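Local coordinates for GTP-sensing transcriptional pleiotropic repressor CodY (Clostridioides difficile, PDB 5N0L), which represses transcription in response to nutrient supply, with a GAF domain that binds isoleucine as cofactor, at residues V61-V66 and L111-T116; V66-D69 and Q74-F77; V117-I120 and Q125-G128. All coordinates share one frame; numbering follows the deposited sequence.

The three contacts show how interaction chemistry follows place in a GAF domain. Contact 1 is buried and chiefly polar: two segments scarcely touch each other except through one salt bridge, and a bound isoleucine bridges them. Contact 2 begins at Val66, the residue where contact 1 ends, and is a surface hairpin held by backbone bonds and two salt bridges; its Phe77 returns to the ligand pocket and packs on Ser65. Contact 3, partly buried, continues strand 114-122 from contact 1 and pairs it with strand 125-134 of the main sheet. There a beta bulge and an arginine bound to backbone carbonyls replace the ion pairs of the other two.

Contact 1: V61-V66 and L111-T116; sequences VQDSSV and LQKYTT. With ILE (isoleucine), chain G.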
# COMPACT_ATOMS: atom_id res chain seq x y z
N VAL A 61 1.92 10.24 35.81
CA VAL A 61 2.50 11.30 34.89
C VAL A 61 3.90 11.79 35.31
O VAL A 61 4.80 11.99 34.43
CB VAL A 61 1.49 12.45 34.71
CG1 VAL A 61 2.14 13.67 33.93
CG2 VAL A 61 0.22 12.04 33.96
N GLN A 62 4.14 11.87 36.61
CA GLN A 62 5.40 12.36 37.14
C GLN A 62 6.58 11.50 36.83
O GLN A 62 7.72 11.95 36.93
CB GLN A 62 5.33 12.69 38.64
CG GLN A 62 4.31 13.79 38.99
CD GLN A 62 4.78 15.18 38.56
OE1 GLN A 62 4.20 15.82 37.64
NE2 GLN A 62 5.84 15.66 39.21
N ASP A 63 6.37 10.19 36.56
CA ASP A 63 7.43 9.28 36.26
C ASP A 63 7.78 9.09 34.80
O ASP A 63 8.60 8.24 34.47
CB ASP A 63 6.93 7.81 36.82
CG ASP A 63 6.69 7.81 38.30
OD1 ASP A 63 7.01 8.79 39.00
OD2 ASP A 63 6.22 6.70 38.79
N SER A 64 7.26 9.97 33.90
CA SER A 64 7.53 9.81 32.46
C SER A 64 8.99 9.95 32.17
O SER A 64 9.62 10.84 32.72
CB SER A 64 6.78 10.83 31.67
OG SER A 64 7.12 10.60 30.33
N SER A 65 9.52 9.07 31.36
CA SER A 65 10.92 9.19 30.88
C SER A 65 10.99 9.81 29.46
O SER A 65 12.01 9.72 28.83
CB SER A 65 11.64 7.83 30.87
OG SER A 65 11.91 7.46 32.20
N VAL A 66 9.86 10.26 28.97
CA VAL A 66 9.78 10.86 27.62
C VAL A 66 10.49 12.19 27.70
O VAL A 66 10.40 12.95 28.65
CB VAL A 66 8.36 11.09 27.13
CG1 VAL A 66 8.36 11.67 25.75
CG2 VAL A 66 7.54 9.78 26.95
N LEU A 111 12.41 3.25 42.33
CA LEU A 111 13.06 1.93 42.34
C LEU A 111 12.10 0.91 42.86
O LEU A 111 12.38 -0.28 42.69
CB LEU A 111 14.39 1.87 43.11
CG LEU A 111 15.46 2.85 42.53
CD1 LEU A 111 16.71 2.77 43.40
CD2 LEU A 111 15.76 2.51 41.07
N GLN A 112 11.00 1.37 43.48
CA GLN A 112 9.91 0.44 43.99
C GLN A 112 8.97 -0.04 42.89
O GLN A 112 8.11 -0.86 43.06
CB GLN A 112 9.08 1.03 45.13
CG GLN A 112 9.59 2.24 45.86
CD GLN A 112 9.08 3.51 45.20
OE1 GLN A 112 7.98 4.01 45.59
NE2 GLN A 112 9.85 4.05 44.18
N LYS A 113 9.11 0.44 41.69
CA LYS A 113 8.27 0.03 40.60
C LYS A 113 8.69 -1.32 39.98
O LYS A 113 9.79 -1.79 40.18
CB LYS A 113 8.34 1.11 39.48
CG LYS A 113 7.77 2.40 40.04
CD LYS A 113 7.69 3.48 38.97
CE LYS A 113 6.51 3.30 38.10
NZ LYS A 113 6.25 4.40 37.10
N TYR A 114 7.72 -1.94 39.33
CA TYR A 114 7.95 -3.12 38.53
C TYR A 114 7.87 -2.71 37.11
O TYR A 114 6.86 -2.12 36.71
CB TYR A 114 6.83 -4.17 38.77
CG TYR A 114 6.80 -4.65 40.25
CD1 TYR A 114 7.60 -5.71 40.63
CD2 TYR A 114 6.01 -4.04 41.18
CE1 TYR A 114 7.60 -6.12 41.96
CE2 TYR A 114 5.99 -4.45 42.53
CZ TYR A 114 6.82 -5.49 42.91
OH TYR A 114 6.76 -5.98 44.24
N THR A 115 8.89 -3.06 36.37
CA THR A 115 8.95 -2.74 34.94
C THR A 115 9.20 -3.99 34.08
O THR A 115 10.09 -4.81 34.39
CB THR A 115 10.08 -1.68 34.73
OG1 THR A 115 9.73 -0.51 35.49
CG2 THR A 115 10.16 -1.38 33.16
N THR A 116 8.38 -4.16 33.06
CA THR A 116 8.52 -5.18 32.10
C THR A 116 8.89 -4.60 30.72
O THR A 116 8.25 -3.63 30.26
CB THR A 116 7.24 -5.99 32.06
OG1 THR A 116 7.14 -6.70 33.35
CG2 THR A 116 7.21 -7.00 30.90
N ILE G . 10.47 6.28 34.16
CA ILE G . 9.67 5.17 33.57
C ILE G . 8.36 5.05 34.32
O ILE G . 8.39 4.97 35.54
CB ILE G . 10.46 3.88 33.60
CG1 ILE G . 11.67 4.02 32.67
CG2 ILE G . 9.65 2.76 33.05
CD1 ILE G . 11.37 3.90 31.19
OXT ILE G . 7.34 5.12 33.67
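In the ligand pocket of this GAF domain, Asp63 and Lys113 meet beside the carboxylate of the bound isoleucine. Their CA atoms stand 10.3 Å apart, and the side chains span that gap from opposite directions. The Lys113 chain turns about its CG-CD bond (chi3 80°), which brings NZ to Asp63 OD2 at 2.9 Å in a salt bridge that uses the anti lone pair of the oxygen. The same NZ donates to O of the bound isoleucine at 2.7 Å. One ammonium group thus serves two acidic partners, and the ligand carboxylate probably finds its negative charge offset here. Asp63 OD2 is also hydrogen-bonded to the hydroxyl of Tyr135, a second hold on the carboxylate that grips the lysine.

At the other end of the ligand's polar head, the amino group is taken by segment 61-66. Isoleucine N donates to the backbone carbonyl Asp63 O at 2.7 Å and to Ser65 OG, also at 2.7 Å. Asp63 therefore acts twice, its main chain toward the ligand and its side chain toward Lys113. The intervening Ser64 forms an ST turn, its OG accepting from Val66 N at 3.1 Å, which shapes the loop that presents both acceptors. At the ligand's side chain, Thr115 OG1 lies 4.1 Å from the isoleucine CG2 while bonding to Ser133 OG.

Asn43, Tyr45 and Glu107 are also hydrogen-bonded to the isoleucine, and Tyr45 OH bonds to Ser65 N as well. The loop 61-66 runs between strands 53-57 and 67-68, with Val66 lying on Val53 and Leu56, while the Lys113 side chain rests on Asn43 of strand 43-48 and Ser133 of strand 125-134.

Contact 2: V66-D69 and Q74-F77; sequences VIED and QKKF
Asp69 and Lys76 form the tighter of two salt bridges in this beta hairpin: Lys76 NZ reaches the anti lone pair of Asp69 OD1 at 2.7 Å. With CG between its backbone N and carbonyl carbon (chi1 57°), the lysine then runs extended, carrying NZ to Asp69. It has a second acidic partner in Glu70, and Asp69 OD2 accepts from Tyr71 N and Thr72 N. Asp69 N donates to Gln74 O at 2.8 Å. Ile67 and Lys76 are an antiparallel hydrogen-bonded pair, Ile67 N to Lys76 O at 2.9 Å and Lys76 N to Ile67 O at 3.0 Å. On the opposite face Glu68 and Lys75 run side by side in a long salt bridge, Lys75 NZ to Glu68 OE1 3.5 Å, whose hydrogen bond is weak; a water donates to Glu68 OE1 and weakly accepts from Lys75 NZ.

Ile67 CG1 lies 3.9 Å from Lys76 CG, and Val66 CG1 rests on Lys75 CB at 3.7 Å.

Gln74 packs on Leu31 of the second subunit. Backbone bonds from Lys75 to Val53 and Phe77 to Gly51 dock the hairpin beside strand 53-57, and the Phe77 ring, at the isoleucine pocket, lies edge-to-face with Tyr45 of strand 43-48.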
# COMPACT_ATOMS: atom_id res chain seq x y z
N VAL A 66 9.86 10.26 28.97
CA VAL A 66 9.78 10.86 27.62
C VAL A 66 10.49 12.19 27.70
O VAL A 66 10.40 12.95 28.65
CB VAL A 66 8.36 11.09 27.13
CG1 VAL A 66 8.36 11.67 25.75
CG2 VAL A 66 7.54 9.78 26.95
N ILE A 67 11.28 12.41 26.66
CA ILE A 67 11.92 13.75 26.51
C ILE A 67 11.56 14.25 25.18
O ILE A 67 11.34 13.50 24.28
CB ILE A 67 13.40 13.72 26.80
CG1 ILE A 67 14.11 12.74 25.94
CG2 ILE A 67 13.71 13.46 28.27
CD1 ILE A 67 15.61 12.86 26.08
N GLU A 68 11.60 15.60 25.04
CA GLU A 68 11.23 16.26 23.80
C GLU A 68 12.54 16.59 23.17
O GLU A 68 13.43 17.09 23.84
CB GLU A 68 10.57 17.61 24.10
CG GLU A 68 9.43 17.58 25.09
CD GLU A 68 8.11 17.66 24.39
OE1 GLU A 68 7.78 16.67 23.69
OE2 GLU A 68 7.41 18.69 24.52
N ASP A 69 12.68 16.28 21.91
CA ASP A 69 13.94 16.62 21.22
C ASP A 69 14.10 18.20 21.25
O ASP A 69 13.16 18.96 20.94
CB ASP A 69 13.91 16.01 19.84
CG ASP A 69 15.19 16.29 19.07
OD1 ASP A 69 16.17 15.58 19.35
OD2 ASP A 69 15.24 17.22 18.22
N GLN A 74 10.30 16.32 19.14
CA GLN A 74 9.74 15.00 18.97
C GLN A 74 9.96 14.17 20.27
O GLN A 74 10.97 14.27 20.96
CB GLN A 74 10.32 14.23 17.80
CG GLN A 74 9.59 12.89 17.68
CD GLN A 74 9.92 12.03 16.48
OE1 GLN A 74 9.24 10.99 16.22
NE2 GLN A 74 10.96 12.40 15.77
N LYS A 75 8.98 13.33 20.56
CA LYS A 75 9.05 12.55 21.77
C LYS A 75 9.93 11.31 21.59
O LYS A 75 9.82 10.55 20.63
CB LYS A 75 7.67 12.16 22.17
CG LYS A 75 6.76 13.31 22.53
CD LYS A 75 5.39 12.75 22.99
CE LYS A 75 4.25 13.74 22.89
NZ LYS A 75 4.69 15.11 23.21
N LYS A 76 10.85 11.14 22.52
CA LYS A 76 11.84 10.05 22.44
C LYS A 76 12.29 9.63 23.83
O LYS A 76 12.03 10.28 24.84
CB LYS A 76 13.10 10.43 21.64
CG LYS A 76 13.78 11.66 22.19
CD LYS A 76 14.83 12.17 21.21
CE LYS A 76 15.75 13.05 22.02
NZ LYS A 76 16.82 13.80 21.26
N PHE A 77 12.97 8.48 23.85
CA PHE A 77 13.85 8.13 24.99
C PHE A 77 15.25 8.74 24.77
O PHE A 77 15.70 8.96 23.62
CB PHE A 77 14.01 6.61 25.22
CG PHE A 77 12.88 5.98 26.03
CD1 PHE A 77 11.77 6.64 26.51
CD2 PHE A 77 12.99 4.61 26.18
CE1 PHE A 77 10.74 5.96 27.27
CE2 PHE A 77 11.98 3.96 26.94
CZ PHE A 77 10.90 4.61 27.42
O HOH W 1 6.43 17.32 21.64

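Contact 3: V117-I120 and Q125-G128; sequences VVPI and QRLG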
# COMPACT_ATOMS: atom_id res chain seq x y z
N VAL A 117 9.84 -5.22 30.10
CA VAL A 117 10.40 -4.78 28.78
C VAL A 117 10.28 -5.90 27.76
O VAL A 117 10.83 -7.05 27.94
CB VAL A 117 11.84 -4.33 28.94
CG1 VAL A 117 12.37 -3.75 27.59
CG2 VAL A 117 12.00 -3.33 30.09
N VAL A 118 9.46 -5.60 26.76
CA VAL A 118 9.11 -6.58 25.74
C VAL A 118 9.64 -6.15 24.39
O VAL A 118 9.16 -5.09 23.87
CB VAL A 118 7.62 -6.80 25.63
CG1 VAL A 118 7.31 -7.91 24.62
CG2 VAL A 118 7.04 -7.08 27.02
N PRO A 119 10.52 -6.98 23.80
CA PRO A 119 10.96 -6.65 22.42
C PRO A 119 9.81 -6.67 21.44
O PRO A 119 8.92 -7.54 21.47
CB PRO A 119 11.99 -7.73 22.10
CG PRO A 119 12.58 -8.10 23.45
CD PRO A 119 11.41 -8.02 24.40
N ILE A 120 9.82 -5.74 20.47
CA ILE A 120 8.84 -5.72 19.41
C ILE A 120 9.57 -6.18 18.16
O ILE A 120 10.55 -5.54 17.71
CB ILE A 120 8.24 -4.32 19.18
CG1 ILE A 120 7.45 -3.83 20.39
CG2 ILE A 120 7.42 -4.29 17.92
CD1 ILE A 120 6.91 -2.39 20.46
N GLN A 125 13.00 -8.96 12.63
CA GLN A 125 13.82 -7.78 12.93
C GLN A 125 13.35 -7.18 14.25
O GLN A 125 12.15 -7.18 14.55
CB GLN A 125 13.66 -6.68 11.90
CG GLN A 125 13.96 -7.05 10.49
CD GLN A 125 13.58 -5.92 9.56
OE1 GLN A 125 12.69 -6.07 8.72
NE2 GLN A 125 14.18 -4.76 9.78
N ARG A 126 14.27 -6.61 15.00
CA ARG A 126 13.93 -5.87 16.22
C ARG A 126 13.53 -4.40 15.76
O ARG A 126 14.39 -3.63 15.36
CB ARG A 126 15.10 -5.83 17.12
CG ARG A 126 15.00 -4.98 18.40
CD ARG A 126 13.89 -5.52 19.35
NE ARG A 126 13.77 -4.86 20.60
CZ ARG A 126 14.57 -5.08 21.66
NH1 ARG A 126 15.52 -5.97 21.64
NH2 ARG A 126 14.37 -4.43 22.79
N LEU A 127 12.24 -4.14 15.83
CA LEU A 127 11.61 -2.90 15.41
C LEU A 127 11.40 -1.88 16.47
O LEU A 127 11.18 -0.71 16.19
CB LEU A 127 10.32 -3.19 14.68
CG LEU A 127 10.42 -4.03 13.42
CD1 LEU A 127 9.04 -4.33 12.83
CD2 LEU A 127 11.32 -3.40 12.40
N GLY A 128 11.39 -2.32 17.73
CA GLY A 128 11.14 -1.43 18.81
C GLY A 128 10.97 -2.22 20.15
O GLY A 128 11.41 -3.41 20.20
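Pro119 and Arg126 cross beside a classic beta bulge in the hairpin of strands 114-122 and 125-134, part of the antiparallel sheet of the GAF domain. Pro119 CB sits 3.6 Å above the guanidinium plane of Arg126, over its centre, so an aliphatic ring carbon covers one face of the flat cation. The arginine gets there by running out with CG opposite its backbone N (chi1 174°) and then turning at chi2, bringing the head to Pro119 of the neighbouring strand. NE donates to Gly128 O at 2.8 Å, with that oxygen close to the guanidinium plane. The other two nitrogens have carbonyl and hydroxyl partners as well: NH1 bonds to Ile88 O, and NH2 to Val85 O and Thr129 OG1. With all three nitrogens engaged, the head is fixed in rotation and held with one face under Pro119 CB.

Ile120 sets the register of the bulge, because Leu127 and Gly128 both face it. Leu127 N donates to Ile120 O at 2.9 Å, while Gly128 N makes only a weak bond to the same oxygen at 3.3 Å. Ile120 CG1 lies 3.9 Å from Gly128 C, and the isoleucine side chain also packs on Ala151 and Val154 of helix 141-158. Leu127 contributes little apolar contact here, its CB lying 4.5 Å from Ile120 CG2, but its backbone bonds to Ala49, just past strand 43-48. The short strand axes run 120° apart, and the one bridge between them pairs Ile120 with Gly128.

Gly128 O is the atom on which both halves converge: Ile120 N donates to it at 2.8 Å from one face of the carbonyl plane, and Arg126 NE from the opposite face.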